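Long-range contact in putative Oleoyl-[acyl-carrier protein] thioesterase (Lactobacillus plantarum, PDB 2OWN), which probably hydrolyses the thioester of oleoyl-[acyl-carrier protein], releasing the free fatty acid: residues 229-241 against 247-259. Residues are numbered along the deposited sequence; the frame is centred on the assembly and turned at random.
Sequences EVADQVTTSHLIE and CCEVTIQWRTLPE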
loop_
_atom_site.group_PDB
_atom_site.type_symbol
_atom_site.label_atom_id
_atom_site.label_comp_id
_atom_site.label_asym_id
_atom_site.label_seq_id
_atom_site.Cartn_x
_atom_site.Cartn_y
_atom_site.Cartn_z
ATOM N N GLU B 229 -11.272 26.626 16.307
ATOM C CA GLU B 229 -11.287 27.300 17.612
ATOM C C GLU B 229 -10.368 26.569 18.614
ATOM O O GLU B 229 -9.961 27.182 19.609
ATOM C CB GLU B 229 -12.702 27.353 18.212
ATOM C CG GLU B 229 -13.803 28.053 17.397
ATOM C CD GLU B 229 -13.732 29.579 17.366
ATOM O OE1 GLU B 229 -12.639 30.178 17.448
ATOM O OE2 GLU B 229 -14.811 30.194 17.227
ATOM N N VAL B 230 -10.047 25.281 18.362
ATOM C CA VAL B 230 -9.201 24.461 19.249
ATOM C C VAL B 230 -7.747 24.922 19.104
ATOM O O VAL B 230 -7.257 25.063 17.970
ATOM C CB VAL B 230 -9.351 22.928 18.986
ATOM C CG1 VAL B 230 -8.498 22.115 19.949
ATOM C CG2 VAL B 230 -10.818 22.504 19.122
ATOM N N ALA B 231 -7.086 25.141 20.253
ATOM C CA ALA B 231 -5.686 25.613 20.339
ATOM C C ALA B 231 -4.712 24.732 19.553
ATOM O O ALA B 231 -4.808 23.512 19.645
ATOM C CB ALA B 231 -5.215 25.734 21.806
ATOM N N ASP B 232 -3.862 25.364 18.734
ATOM C CA ASP B 232 -2.833 24.703 17.896
ATOM C C ASP B 232 -3.378 23.764 16.803
ATOM O O ASP B 232 -2.615 22.936 16.283
ATOM C CB ASP B 232 -1.794 23.976 18.797
ATOM C CG ASP B 232 -1.141 24.898 19.810
ATOM O OD1 ASP B 232 -0.778 26.042 19.459
ATOM O OD2 ASP B 232 -0.939 24.451 20.954
ATOM N N GLN B 233 -4.649 23.946 16.400
ATOM C CA GLN B 233 -5.305 23.098 15.406
ATOM C C GLN B 233 -5.918 23.811 14.199
ATOM O O GLN B 233 -6.069 25.036 14.188
ATOM C CB GLN B 233 -6.381 22.222 16.083
ATOM C CG GLN B 233 -5.816 21.225 17.110
ATOM C CD GLN B 233 -6.821 20.202 17.645
ATOM O OE1 GLN B 233 -7.966 20.107 17.191
ATOM N NE2 GLN B 233 -6.370 19.407 18.601
ATOM N N VAL B 234 -6.172 23.000 13.165
ATOM C CA VAL B 234 -6.828 23.386 11.907
ATOM C C VAL B 234 -7.782 22.245 11.514
ATOM O O VAL B 234 -7.609 21.095 11.972
ATOM C CB VAL B 234 -5.832 23.687 10.749
ATOM C CG1 VAL B 234 -4.950 24.869 11.096
ATOM C CG2 VAL B 234 -4.971 22.479 10.421
ATOM N N THR B 235 -8.757 22.564 10.669
ATOM C CA THR B 235 -9.764 21.603 10.191
ATOM C C THR B 235 -9.739 21.534 8.675
ATOM O O THR B 235 -9.577 22.571 8.031
ATOM C CB THR B 235 -11.174 22.026 10.641
ATOM O OG1 THR B 235 -11.164 22.292 12.047
ATOM C CG2 THR B 235 -12.231 20.943 10.323
ATOM N N THR B 236 -9.840 20.321 8.114
ATOM C CA THR B 236 -9.952 20.131 6.651
ATOM C C THR B 236 -11.290 19.403 6.398
ATOM O O THR B 236 -11.574 18.412 7.061
ATOM C CB THR B 236 -8.754 19.446 5.970
ATOM O OG1 THR B 236 -8.661 18.085 6.374
ATOM C CG2 THR B 236 -7.445 20.207 6.277
ATOM N N SER B 237 -12.096 19.951 5.489
ATOM C CA SER B 237 -13.405 19.432 5.075
ATOM C C SER B 237 -13.172 18.878 3.682
ATOM O O SER B 237 -12.741 19.628 2.812
ATOM C CB SER B 237 -14.443 20.552 5.059
ATOM O OG SER B 237 -15.702 20.099 4.597
ATOM N N HIS B 238 -13.480 17.599 3.475
ATOM C CA HIS B 238 -13.271 16.886 2.212
ATOM C C HIS B 238 -14.546 16.281 1.634
ATOM O O HIS B 238 -15.467 15.934 2.384
ATOM C CB HIS B 238 -12.297 15.722 2.412
ATOM C CG HIS B 238 -10.968 16.099 2.983
ATOM N ND1 HIS B 238 -9.815 16.108 2.229
ATOM C CD2 HIS B 238 -10.604 16.457 4.237
ATOM C CE1 HIS B 238 -8.799 16.470 2.993
ATOM N NE2 HIS B 238 -9.251 16.690 4.213
ATOM N N LEU B 239 -14.556 16.139 0.301
ATOM C CA LEU B 239 -15.645 15.523 -0.475
ATOM C C LEU B 239 -15.064 14.758 -1.675
ATOM O O LEU B 239 -14.267 15.331 -2.422
ATOM C CB LEU B 239 -16.657 16.567 -0.978
ATOM C CG LEU B 239 -17.829 16.116 -1.892
ATOM C CD1 LEU B 239 -18.689 15.038 -1.238
ATOM C CD2 LEU B 239 -18.692 17.296 -2.304
ATOM N N ILE B 240 -15.443 13.484 -1.819
ATOM C CA ILE B 240 -15.078 12.636 -2.960
ATOM C C ILE B 240 -16.407 12.428 -3.705
ATOM O O ILE B 240 -17.397 12.003 -3.085
ATOM C CB ILE B 240 -14.474 11.271 -2.575
ATOM C CG1 ILE B 240 -13.243 11.414 -1.667
ATOM C CG2 ILE B 240 -14.097 10.460 -3.835
ATOM C CD1 ILE B 240 -12.054 12.139 -2.286
ATOM N N GLU B 241 -16.424 12.753 -5.001
ATOM C CA GLU B 241 -17.590 12.579 -5.878
ATOM C C GLU B 241 -17.205 11.955 -7.231
ATOM O O GLU B 241 -16.044 12.037 -7.632
ATOM C CB GLU B 241 -18.318 13.916 -6.088
ATOM C CG GLU B 241 -17.484 15.025 -6.728
ATOM C CD GLU B 241 -18.219 16.343 -6.904
ATOM O OE1 GLU B 241 -19.395 16.496 -6.492
ATOM O OE2 GLU B 241 -17.597 17.250 -7.486
ATOM N N CYS B 247 -19.806 10.450 -3.009
ATOM C CA CYS B 247 -19.267 9.108 -2.723
ATOM C C CYS B 247 -18.777 9.002 -1.275
ATOM O O CYS B 247 -19.067 8.005 -0.609
ATOM C CB CYS B 247 -18.169 8.726 -3.720
ATOM S SG CYS B 247 -18.826 8.532 -5.401
ATOM N N CYS B 248 -18.046 10.024 -0.811
ATOM C CA CYS B 248 -17.498 10.088 0.546
ATOM C C CYS B 248 -17.333 11.531 1.055
ATOM O O CYS B 248 -16.841 12.374 0.297
ATOM C CB CYS B 248 -16.148 9.367 0.544
ATOM S SG CYS B 248 -15.257 9.252 2.080
ATOM N N GLU B 249 -17.804 11.810 2.281
ATOM C CA GLU B 249 -17.662 13.129 2.968
ATOM C C GLU B 249 -16.812 12.895 4.210
ATOM O O GLU B 249 -17.118 11.985 4.999
ATOM C CB GLU B 249 -18.993 13.799 3.320
ATOM C CG GLU B 249 -19.637 14.547 2.160
ATOM C CD GLU B 249 -20.855 15.350 2.583
ATOM O OE1 GLU B 249 -21.784 14.752 3.172
ATOM O OE2 GLU B 249 -20.908 16.567 2.278
ATOM N N VAL B 250 -15.743 13.695 4.364
ATOM C CA VAL B 250 -14.780 13.572 5.470
ATOM C C VAL B 250 -14.340 14.910 6.081
ATOM O O VAL B 250 -14.140 15.895 5.355
ATOM C CB VAL B 250 -13.513 12.757 4.996
ATOM C CG1 VAL B 250 -12.361 12.714 6.049
ATOM C CG2 VAL B 250 -13.896 11.338 4.573
ATOM N N THR B 251 -14.231 14.929 7.414
ATOM C CA THR B 251 -13.733 16.083 8.172
ATOM C C THR B 251 -12.564 15.568 9.026
ATOM O O THR B 251 -12.727 14.586 9.749
ATOM C CB THR B 251 -14.817 16.781 8.978
ATOM O OG1 THR B 251 -15.771 17.331 8.062
ATOM C CG2 THR B 251 -14.218 17.924 9.802
ATOM N N ILE B 252 -11.405 16.229 8.915
ATOM C CA ILE B 252 -10.190 15.863 9.652
ATOM C C ILE B 252 -9.742 17.036 10.526
ATOM O O ILE B 252 -9.709 18.175 10.048
ATOM C CB ILE B 252 -9.020 15.442 8.711
ATOM C CG1 ILE B 252 -9.434 14.309 7.763
ATOM C CG2 ILE B 252 -7.773 15.008 9.522
ATOM C CD1 ILE B 252 -8.357 13.920 6.754
ATOM N N GLN B 253 -9.419 16.738 11.787
ATOM C CA GLN B 253 -8.893 17.701 12.748
ATOM C C GLN B 253 -7.390 17.397 12.817
ATOM O O GLN B 253 -6.996 16.223 12.977
ATOM C CB GLN B 253 -9.576 17.571 14.113
ATOM C CG GLN B 253 -11.127 17.675 14.074
ATOM C CD GLN B 253 -11.672 19.005 13.538
ATOM O OE1 GLN B 253 -10.955 19.998 13.431
ATOM N NE2 GLN B 253 -12.965 19.026 13.232
ATOM N N TRP B 254 -6.570 18.446 12.671
ATOM C CA TRP B 254 -5.106 18.359 12.676
ATOM C C TRP B 254 -4.473 19.251 13.719
ATOM O O TRP B 254 -5.042 20.288 14.017
ATOM C CB TRP B 254 -4.549 18.856 11.343
ATOM C CG TRP B 254 -5.014 18.181 10.126
ATOM C CD1 TRP B 254 -6.160 18.443 9.452
ATOM C CD2 TRP B 254 -4.312 17.188 9.365
ATOM N NE1 TRP B 254 -6.238 17.659 8.335
ATOM C CE2 TRP B 254 -5.135 16.862 8.255
ATOM C CE3 TRP B 254 -3.080 16.517 9.523
ATOM C CZ2 TRP B 254 -4.762 15.907 7.272
ATOM C CZ3 TRP B 254 -2.699 15.548 8.557
ATOM C CH2 TRP B 254 -3.549 15.255 7.436
ATOM N N ARG B 255 -3.287 18.871 14.211
ATOM C CA ARG B 255 -2.507 19.672 15.172
ATOM C C ARG B 255 -1.377 20.302 14.355
ATOM O O ARG B 255 -0.637 19.576 13.696
ATOM C CB ARG B 255 -1.912 18.838 16.307
ATOM C CG ARG B 255 -1.263 19.695 17.404
ATOM C CD ARG B 255 -0.732 18.901 18.585
ATOM N NE ARG B 255 0.449 18.089 18.264
ATOM C CZ ARG B 255 0.478 16.810 17.847
ATOM N NH1 ARG B 255 -0.638 16.080 17.637
ATOM N NH2 ARG B 255 1.673 16.242 17.617
ATOM N N THR B 256 -1.239 21.627 14.423
ATOM C CA THR B 256 -0.184 22.371 13.710
ATOM C C THR B 256 1.124 22.187 14.487
ATOM O O THR B 256 1.175 22.482 15.690
ATOM C CB THR B 256 -0.543 23.849 13.549
ATOM O OG1 THR B 256 -1.785 23.937 12.840
ATOM C CG2 THR B 256 0.542 24.636 12.779
ATOM N N LEU B 257 2.151 21.680 13.798
ATOM C CA LEU B 257 3.467 21.437 14.387
ATOM C C LEU B 257 4.283 22.744 14.402
ATOM O O LEU B 257 4.100 23.577 13.487
ATOM C CB LEU B 257 4.222 20.341 13.621
ATOM C CG LEU B 257 3.519 18.980 13.511
ATOM C CD1 LEU B 257 4.326 18.044 12.626
ATOM C CD2 LEU B 257 3.249 18.326 14.880
ATOM N N PRO B 258 5.158 22.952 15.435
ATOM C CA PRO B 258 6.001 24.169 15.482
ATOM C C PRO B 258 6.900 24.357 14.257
ATOM O O PRO B 258 7.003 25.471 13.777
ATOM C CB PRO B 258 6.856 23.974 16.745
ATOM C CG PRO B 258 6.138 23.026 17.549
ATOM C CD PRO B 258 5.410 22.118 16.628
ATOM N N GLU B 259 7.487 23.263 13.759
ATOM C CA GLU B 259 8.367 23.254 12.588
ATOM C C GLU B 259 7.970 22.159 11.594
ATOM O O GLU B 259 7.346 21.163 12.011
ATOM C CB GLU B 259 9.808 23.036 13.033
ATOM C CG GLU B 259 10.352 24.132 13.970
ATOM C CD GLU B 259 11.770 23.871 14.489
ATOM O OE1 GLU B 259 12.425 22.886 14.079
ATOM O OE2 GLU B 259 12.232 24.668 15.336
HETATM O O HOH W 1 -9.650 21.304 15.420
HETATM O O HOH W 2 -16.453 17.649 5.440
#
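The indole of W254 reaches across to T236, its NE1 donating to T236 OG1 at 3.1 Å with the hydroxyl only 4° out of the ring plane. That hydroxyl stands between its own backbone N and carbonyl carbon (chi1 68°) and forms a hydrogen bond with H238 NE2 of its own strand at 2.6 Å; two ring nitrogens thus grip one oxygen, which should help to set how both rings are turned. T236 CG2 lies 3.5 Å from W254 NE1, and I252 CG2, on the same strand as W254, sits over one indole face, offset toward the rim. On the other side of the sheet T235 and Q253 run side by side. Q253 bends at chi2 (-61°), bringing OE1 to T235 OG1 at 2.7 Å; the hydroxyl donates in the carbonyl plane, onto a lone pair. A water gives a second hydrogen bond to this OE1 and another to Q233 OE1. A leucine in place of Q253 would probably leave the T235 hydroxyl without its acceptor and break the water link to Q233. Farther along, L239 CD1 packs on E249 CG at 3.6 Å, and C247 N and C248 N share I240 O in a classic beta bulge. This antiparallel hairpin belongs to the C-terminal hotdog domain: strand 218-227 flanks 233-241, strand 200-209 flanks 247-256, and L188 of helix 184-191 packs on H238, I240 and V250, while F196 meets W254 edge-to-face.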